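Long-range contact in inositol 2-dehydrogenase/D-chiro-inositol 3-dehydrogenase (Lactobacillus casei, PDB 4MIY), which oxidises myo-inositol and D-chiro-inositol to their keto forms, using NAD as the hydride acceptor: residues G132-I145 with L240-P252. Numbering follows the deposited sequence.
Sequences GIRALKEKLDTGII and LEVIGETGELQLP
L136 and L249 run alongside each other with opposite headings, L136 CG against L249 CB, where helix 132-141 lies over the hairpin of strands 240-244 and 248-250. With its CG anti to the backbone N (chi1 -173°), L136 reaches down to the strands: CD1 rests on the backbone, 3.6 Å from Q250 C, while CD2 meets V242 CG2 at 3.9 Å. L249 replies by pushing CD1 against the helix backbone, 3.6 Å from L140 N, and CD2 against the aliphatic CG of K139. Near the N-terminal end of the helix, L251 CD2 lies 3.5 Å from G132 O. Such packing of a helix on one face of an open sheet is seen in the C-terminal alpha/beta domain of the Gfo/Idh/MocA family; here strand 248-250 continues the sheet into a strand of a second subunit. I145 sets CG2 over the G247-E248 peptide and CD1 3.8 Å from L249 CD1 and 4.1 Å from V242 CG1; an alanine here would probably leave a gap beside L249 and V242. Polar contacts gather at the turn. T246 N donates a nearly straight bond (3.0 Å, 168°) to I145 O, approaching from above the carbonyl plane, and water 1 links I144 O to T246 OG1.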
ATOM      1  N   GLY A 132     -14.430  -9.443  -1.292  1.00 16.15           N
ATOM      2  CA  GLY A 132     -13.529  -8.754  -2.183  1.00 14.98           C
ATOM      3  C   GLY A 132     -13.718  -9.057  -3.650  1.00 14.17           C
ATOM      4  O   GLY A 132     -13.712  -8.202  -4.459  1.00 14.26           O
ATOM      5  N   ILE A 133     -13.906 -10.322  -3.953  1.00 14.59           N
ATOM      6  CA  ILE A 133     -14.107 -10.725  -5.315  1.00 13.44           C
ATOM      7  C   ILE A 133     -15.427 -10.174  -5.816  1.00 14.42           C
ATOM      8  O   ILE A 133     -15.503  -9.686  -6.893  1.00 14.65           O
ATOM      9  CB  ILE A 133     -14.036 -12.261  -5.430  1.00 14.15           C
ATOM     10  CG1 ILE A 133     -12.607 -12.719  -5.169  1.00 16.39           C
ATOM     11  CG2 ILE A 133     -14.473 -12.711  -6.778  1.00 17.52           C
ATOM     12  CD1 ILE A 133     -12.445 -14.198  -4.985  1.00 16.69           C
ATOM     13  N   ARG A 134     -16.436 -10.199  -4.969  0.74 11.56           N
ATOM     14  CA  ARG A 134     -17.725  -9.658  -5.314  0.74 13.68           C
ATOM     15  C   ARG A 134     -17.659  -8.165  -5.567  0.74 13.45           C
ATOM     16  O   ARG A 134     -18.245  -7.653  -6.499  0.74 13.51           O
ATOM     17  CB  ARG A 134     -18.727  -9.980  -4.204  0.74 17.60           C
ATOM     18  CG  ARG A 134     -20.145 -10.031  -4.649  0.74 28.08           C
ATOM     19  CD  ARG A 134     -21.152 -10.632  -3.617  0.74 25.86           C
ATOM     20  NE  ARG A 134     -21.471 -12.039  -3.875  0.74 31.38           N
ATOM     21  CZ  ARG A 134     -22.113 -12.520  -4.953  0.74 29.57           C
ATOM     22  NH1 ARG A 134     -22.539 -11.730  -5.925  0.74 35.18           N
ATOM     23  NH2 ARG A 134     -22.312 -13.805  -5.058  0.74 30.95           N
ATOM     24  N   ALA A 135     -16.896  -7.468  -4.746  1.00 14.84           N
ATOM     25  CA  ALA A 135     -16.784  -6.029  -4.896  1.00 14.72           C
ATOM     26  C   ALA A 135     -16.047  -5.642  -6.164  1.00 16.35           C
ATOM     27  O   ALA A 135     -16.371  -4.681  -6.781  1.00 15.13           O
ATOM     28  CB  ALA A 135     -16.133  -5.408  -3.692  1.00 14.54           C
ATOM     29  N   LEU A 136     -15.073  -6.424  -6.541  1.00 12.77           N
ATOM     30  CA  LEU A 136     -14.400  -6.178  -7.786  1.00 13.20           C
ATOM     31  C   LEU A 136     -15.336  -6.389  -8.988  1.00 14.08           C
ATOM     32  O   LEU A 136     -15.360  -5.598  -9.865  1.00 13.51           O
ATOM     33  CB  LEU A 136     -13.119  -7.012  -7.880  1.00 11.59           C
ATOM     34  CG  LEU A 136     -12.194  -6.763  -9.068  1.00 11.33           C
ATOM     35  CD1 LEU A 136     -10.818  -7.119  -8.714  1.00 14.95           C
ATOM     36  CD2 LEU A 136     -12.599  -7.528 -10.298  1.00 17.22           C
ATOM     37  N   LYS A 137     -16.056  -7.490  -8.999  1.00 15.23           N
ATOM     38  CA  LYS A 137     -17.029  -7.754 -10.057  1.00 14.28           C
ATOM     39  C   LYS A 137     -18.024  -6.619 -10.196  1.00 16.24           C
ATOM     40  O   LYS A 137     -18.298  -6.174 -11.252  1.00 17.24           O
ATOM     41  CB  LYS A 137     -17.763  -9.064  -9.837  1.00 16.35           C
ATOM     42  CG  LYS A 137     -18.885  -9.219 -10.863  1.00 21.64           C
ATOM     43  CD  LYS A 137     -19.652 -10.430 -10.747  1.00 19.64           C
ATOM     44  CE  LYS A 137     -20.765 -10.519 -11.822  1.00 20.57           C
ATOM     45  NZ  LYS A 137     -20.477  -9.927 -13.125  1.00 26.50           N
ATOM     46  N   GLU A 138     -18.554  -6.162  -9.082  0.74 12.33           N
ATOM     47  CA  GLU A 138     -19.475  -5.055  -9.103  0.74 16.91           C
ATOM     48  C   GLU A 138     -18.901  -3.788  -9.656  0.74 16.28           C
ATOM     49  O   GLU A 138     -19.506  -3.163 -10.457  0.74 17.11           O
ATOM     50  CB  GLU A 138     -20.079  -4.848  -7.717  0.74 18.72           C
ATOM     51  CG  GLU A 138     -20.976  -5.997  -7.319  0.74 24.12           C
ATOM     52  CD  GLU A 138     -21.571  -5.824  -5.941  0.74 33.11           C
ATOM     53  OE1 GLU A 138     -21.624  -4.675  -5.485  0.74 41.07           O
ATOM     54  OE2 GLU A 138     -21.967  -6.831  -5.327  0.74 34.38           O
ATOM     55  N   LYS A 139     -17.688  -3.437  -9.269  1.00 15.86           N
ATOM     56  CA  LYS A 139     -17.023  -2.302  -9.844  1.00 17.03           C
ATOM     57  C   LYS A 139     -16.795  -2.451 -11.342  1.00 15.03           C
ATOM     58  O   LYS A 139     -16.976  -1.531 -12.061  1.00 15.92           O
ATOM     59  CB  LYS A 139     -15.706  -2.036  -9.114  1.00 16.65           C
ATOM     60  CG  LYS A 139     -15.077  -0.690  -9.314  1.00 17.73           C
ATOM     61  CD  LYS A 139     -15.905   0.405  -8.761  1.00 22.80           C
ATOM     62  CE  LYS A 139     -15.155   1.675  -8.686  1.00 26.85           C
ATOM     63  NZ  LYS A 139     -16.073   2.806  -8.499  1.00 26.92           N
ATOM     64  N   LEU A 140     -16.382  -3.620 -11.776  1.00 14.24           N
ATOM     65  CA  LEU A 140     -16.174  -3.891 -13.178  1.00 13.52           C
ATOM     66  C   LEU A 140     -17.466  -3.657 -13.976  1.00 16.41           C
ATOM     67  O   LEU A 140     -17.458  -3.036 -14.987  1.00 16.88           O
ATOM     68  CB  LEU A 140     -15.705  -5.322 -13.351  1.00 14.56           C
ATOM     69  CG  LEU A 140     -15.568  -5.816 -14.784  1.00 13.92           C
ATOM     70  CD1 LEU A 140     -14.529  -5.020 -15.493  1.00 15.98           C
ATOM     71  CD2 LEU A 140     -15.250  -7.279 -14.817  1.00 16.26           C
ATOM     72  N   ASP A 141     -18.568  -4.079 -13.407  1.00 16.61           N
ATOM     73  CA  ASP A 141     -19.849  -3.981 -14.067  1.00 16.40           C
ATOM     74  C   ASP A 141     -20.390  -2.562 -14.185  1.00 20.88           C
ATOM     75  O   ASP A 141     -21.301  -2.326 -14.932  1.00 21.50           O
ATOM     76  CB  ASP A 141     -20.858  -4.896 -13.391  1.00 17.74           C
ATOM     77  CG  ASP A 141     -20.585  -6.365 -13.634  1.00 21.66           C
ATOM     78  OD1 ASP A 141     -19.794  -6.684 -14.516  1.00 26.59           O
ATOM     79  OD2 ASP A 141     -21.163  -7.179 -12.940  1.00 22.86           O
ATOM     80  N   THR A 142     -19.835  -1.614 -13.447  1.00 15.80           N
ATOM     81  CA  THR A 142     -20.183  -0.213 -13.637  1.00 16.30           C
ATOM     82  C   THR A 142     -19.702   0.380 -14.956  1.00 19.61           C
ATOM     83  O   THR A 142     -20.127   1.429 -15.344  1.00 19.49           O
ATOM     84  CB  THR A 142     -19.664   0.687 -12.512  1.00 18.38           C
ATOM     85  OG1 THR A 142     -18.241   0.749 -12.543  1.00 17.89           O
ATOM     86  CG2 THR A 142     -20.116   0.179 -11.184  1.00 20.88           C
ATOM     87  N   GLY A 143     -18.755  -0.289 -15.577  1.00 16.99           N
ATOM     88  CA  GLY A 143     -18.154   0.214 -16.788  1.00 14.79           C
ATOM     89  C   GLY A 143     -16.964   1.138 -16.643  1.00 14.41           C
ATOM     90  O   GLY A 143     -16.452   1.610 -17.613  1.00 15.82           O
ATOM     91  N   ILE A 144     -16.526   1.353 -15.419  1.00 14.70           N
ATOM     92  CA  ILE A 144     -15.513   2.342 -15.135  1.00 15.60           C
ATOM     93  C   ILE A 144     -14.164   2.100 -15.806  1.00 15.30           C
ATOM     94  O   ILE A 144     -13.464   3.023 -16.049  1.00 15.74           O
ATOM     95  CB  ILE A 144     -15.381   2.573 -13.620  1.00 16.41           C
ATOM     96  CG1 ILE A 144     -14.567   3.817 -13.303  1.00 19.81           C
ATOM     97  CG2 ILE A 144     -14.857   1.373 -12.927  1.00 16.39           C
ATOM     98  CD1 ILE A 144     -14.726   4.290 -11.956  1.00 24.97           C
ATOM     99  N   ILE A 145     -13.841   0.847 -16.104  1.00 13.76           N
ATOM    100  CA  ILE A 145     -12.628   0.563 -16.845  1.00 11.75           C
ATOM    101  C   ILE A 145     -12.865   0.075 -18.277  1.00 14.65           C
ATOM    102  O   ILE A 145     -11.975  -0.384 -18.941  1.00 14.37           O
ATOM    103  CB  ILE A 145     -11.666  -0.410 -16.113  1.00 11.36           C
ATOM    104  CG1 ILE A 145     -12.233  -1.819 -16.062  1.00 12.84           C
ATOM    105  CG2 ILE A 145     -11.307   0.130 -14.766  1.00 13.58           C
ATOM    106  CD1 ILE A 145     -11.309  -2.829 -15.505  1.00 14.26           C
ATOM    107  N   LEU A 240      -6.156 -11.315  -8.220  1.00 11.82           N
ATOM    108  CA  LEU A 240      -7.031 -11.104  -9.341  1.00 13.60           C
ATOM    109  C   LEU A 240      -6.890  -9.691  -9.860  1.00 12.43           C
ATOM    110  O   LEU A 240      -6.982  -8.772  -9.127  1.00 13.94           O
ATOM    111  CB  LEU A 240      -8.476 -11.362  -8.927  1.00 13.28           C
ATOM    112  CG  LEU A 240      -9.551 -11.132  -9.987  1.00 14.65           C
ATOM    113  CD1 LEU A 240      -9.365 -12.100 -11.122  1.00 16.45           C
ATOM    114  CD2 LEU A 240     -10.862 -11.324  -9.370  1.00 16.07           C
ATOM    115  N   GLU A 241      -6.626  -9.572 -11.140  1.00 12.48           N
ATOM    116  CA  GLU A 241      -6.455  -8.314 -11.813  1.00 14.48           C
ATOM    117  C   GLU A 241      -7.220  -8.362 -13.129  1.00 14.00           C
ATOM    118  O   GLU A 241      -7.068  -9.269 -13.881  1.00 14.23           O
ATOM    119  CB  GLU A 241      -4.969  -8.085 -12.082  1.00 15.18           C
ATOM    120  CG  GLU A 241      -4.635  -6.854 -12.794  1.00 17.64           C
ATOM    121  CD  GLU A 241      -3.161  -6.779 -13.181  1.00 26.80           C
ATOM    122  OE1 GLU A 241      -2.478  -7.779 -13.109  1.00 28.10           O
ATOM    123  OE2 GLU A 241      -2.706  -5.708 -13.541  1.00 30.07           O
ATOM    124  N   VAL A 242      -8.040  -7.358 -13.361  1.00 12.41           N
ATOM    125  CA  VAL A 242      -8.740  -7.190 -14.612  1.00 14.93           C
ATOM    126  C   VAL A 242      -8.198  -5.977 -15.349  1.00 13.28           C
ATOM    127  O   VAL A 242      -8.174  -4.905 -14.836  1.00 12.52           O
ATOM    128  CB  VAL A 242     -10.275  -7.060 -14.404  1.00 12.11           C
ATOM    129  CG1 VAL A 242     -10.990  -6.913 -15.751  1.00 14.76           C
ATOM    130  CG2 VAL A 242     -10.795  -8.205 -13.660  1.00 16.08           C
ATOM    131  N   ILE A 243      -7.732  -6.207 -16.564  1.00 12.17           N
ATOM    132  CA  ILE A 243      -7.256  -5.174 -17.443  1.00 13.26           C
ATOM    133  C   ILE A 243      -8.350  -4.731 -18.370  1.00 12.71           C
ATOM    134  O   ILE A 243      -8.775  -5.483 -19.184  1.00 14.23           O
ATOM    135  CB  ILE A 243      -6.150  -5.715 -18.344  1.00 15.06           C
ATOM    136  CG1 ILE A 243      -5.076  -6.403 -17.519  1.00 19.45           C
ATOM    137  CG2 ILE A 243      -5.618  -4.641 -19.234  1.00 16.20           C
ATOM    138  CD1 ILE A 243      -4.446  -5.561 -16.667  1.00 17.49           C
ATOM    139  N   GLY A 244      -8.745  -3.487 -18.253  1.00 11.00           N
ATOM    140  CA  GLY A 244      -9.775  -2.929 -19.083  1.00 12.78           C
ATOM    141  C   GLY A 244      -9.233  -1.980 -20.116  1.00 12.27           C
ATOM    142  O   GLY A 244      -8.094  -1.629 -20.103  1.00 13.02           O
ATOM    143  N   GLU A 245     -10.111  -1.558 -21.001  1.00 13.79           N
ATOM    144  CA  GLU A 245      -9.789  -0.590 -22.038  1.00 13.40           C
ATOM    145  C   GLU A 245      -9.266   0.721 -21.474  1.00 12.97           C
ATOM    146  O   GLU A 245      -8.399   1.292 -22.026  1.00 14.11           O
ATOM    147  CB  GLU A 245     -11.034  -0.345 -22.930  1.00 15.29           C
ATOM    148  CG  GLU A 245     -11.411  -1.537 -23.718  1.00 15.61           C
ATOM    149  CD  GLU A 245     -12.710  -1.411 -24.428  1.00 20.13           C
ATOM    150  OE1 GLU A 245     -13.629  -0.876 -23.866  1.00 17.45           O
ATOM    151  OE2 GLU A 245     -12.768  -1.931 -25.541  1.00 20.66           O
ATOM    152  N   THR A 246      -9.807   1.147 -20.344  1.00 13.83           N
ATOM    153  CA  THR A 246      -9.500   2.464 -19.853  1.00 14.09           C
ATOM    154  C   THR A 246      -8.943   2.497 -18.444  1.00 13.25           C
ATOM    155  O   THR A 246      -8.696   3.547 -17.904  1.00 13.50           O
ATOM    156  CB  THR A 246     -10.719   3.383 -19.913  1.00 13.96           C
ATOM    157  OG1 THR A 246     -11.679   2.962 -18.961  1.00 14.84           O
ATOM    158  CG2 THR A 246     -11.325   3.398 -21.302  1.00 16.39           C
ATOM    159  N   GLY A 247      -8.766   1.332 -17.863  1.00 12.17           N
ATOM    160  CA  GLY A 247      -8.168   1.237 -16.566  1.00 13.41           C
ATOM    161  C   GLY A 247      -8.023  -0.190 -16.122  1.00 12.95           C
ATOM    162  O   GLY A 247      -8.233  -1.077 -16.876  1.00 12.36           O
ATOM    163  N   GLU A 248      -7.657  -0.377 -14.860  1.00 11.48           N
ATOM    164  CA  GLU A 248      -7.505  -1.691 -14.279  1.00 10.40           C
ATOM    165  C   GLU A 248      -8.167  -1.798 -12.899  1.00 10.33           C
ATOM    166  O   GLU A 248      -8.300  -0.828 -12.215  1.00 10.92           O
ATOM    167  CB  GLU A 248      -6.015  -2.082 -14.133  1.00 12.64           C
ATOM    168  CG  GLU A 248      -5.172  -2.019 -15.371  1.00 11.88           C
ATOM    169  CD  GLU A 248      -3.725  -2.479 -15.153  1.00 18.82           C
ATOM    170  OE1 GLU A 248      -3.352  -2.728 -14.027  1.00 21.29           O
ATOM    171  OE2 GLU A 248      -3.000  -2.576 -16.137  1.00 15.50           O
ATOM    172  N   LEU A 249      -8.542  -3.010 -12.537  1.00 11.00           N
ATOM    173  CA  LEU A 249      -9.036  -3.318 -11.208  1.00 11.97           C
ATOM    174  C   LEU A 249      -8.318  -4.498 -10.632  1.00 11.97           C
ATOM    175  O   LEU A 249      -8.109  -5.444 -11.295  1.00 14.00           O
ATOM    176  CB  LEU A 249     -10.541  -3.636 -11.234  1.00 12.41           C
ATOM    177  CG  LEU A 249     -11.489  -2.472 -11.491  1.00 11.80           C
ATOM    178  CD1 LEU A 249     -12.857  -2.902 -12.058  1.00 14.37           C
ATOM    179  CD2 LEU A 249     -11.661  -1.662 -10.253  1.00 13.86           C
ATOM    180  N   GLN A 250      -7.944  -4.420  -9.369  1.00 10.90           N
ATOM    181  CA  GLN A 250      -7.369  -5.578  -8.718  1.00 13.69           C
ATOM    182  C   GLN A 250      -7.816  -5.740  -7.272  1.00 14.05           C
ATOM    183  O   GLN A 250      -8.224  -4.814  -6.640  1.00 15.11           O
ATOM    184  CB  GLN A 250      -5.848  -5.616  -8.854  1.00 19.29           C
ATOM    185  CG  GLN A 250      -5.092  -4.680  -8.018  1.00 19.90           C
ATOM    186  CD  GLN A 250      -3.561  -4.793  -8.240  1.00 25.05           C
ATOM    187  OE1 GLN A 250      -3.083  -4.651  -9.331  1.00 26.48           O
ATOM    188  NE2 GLN A 250      -2.847  -5.085  -7.200  1.00 25.73           N
ATOM    189  N   LEU A 251      -7.712  -6.948  -6.777  1.00 13.99           N
ATOM    190  CA  LEU A 251      -8.028  -7.204  -5.395  1.00 14.37           C
ATOM    191  C   LEU A 251      -7.040  -6.523  -4.480  1.00 21.44           C
ATOM    192  O   LEU A 251      -5.894  -6.459  -4.783  1.00 26.26           O
ATOM    193  CB  LEU A 251      -7.964  -8.668  -5.115  1.00 18.52           C
ATOM    194  CG  LEU A 251      -9.110  -9.472  -5.652  1.00 16.20           C
ATOM    195  CD1 LEU A 251      -8.855 -10.921  -5.280  1.00 17.10           C
ATOM    196  CD2 LEU A 251     -10.408  -9.055  -5.025  1.00 19.93           C
ATOM    197  N   PRO A 252      -7.515  -6.002  -3.355  1.00 18.90           N
ATOM    198  CA  PRO A 252      -6.683  -5.289  -2.418  1.00 27.45           C
ATOM    199  C   PRO A 252      -5.823  -6.219  -1.606  1.00 30.34           C
ATOM    200  O   PRO A 252      -5.911  -7.423  -1.663  1.00 27.42           O
ATOM    201  CB  PRO A 252      -7.699  -4.650  -1.498  1.00 26.98           C
ATOM    202  CG  PRO A 252      -8.783  -5.457  -1.545  1.00 25.85           C
ATOM    203  CD  PRO A 252      -8.902  -5.975  -2.921  1.00 20.10           C
TER
HETATM  204  O   HOH W   1     -10.862   3.875 -16.019  1.00 17.38           O
HETATM  205  O   HOH W   2     -14.239   4.226 -19.151  1.00 30.02           O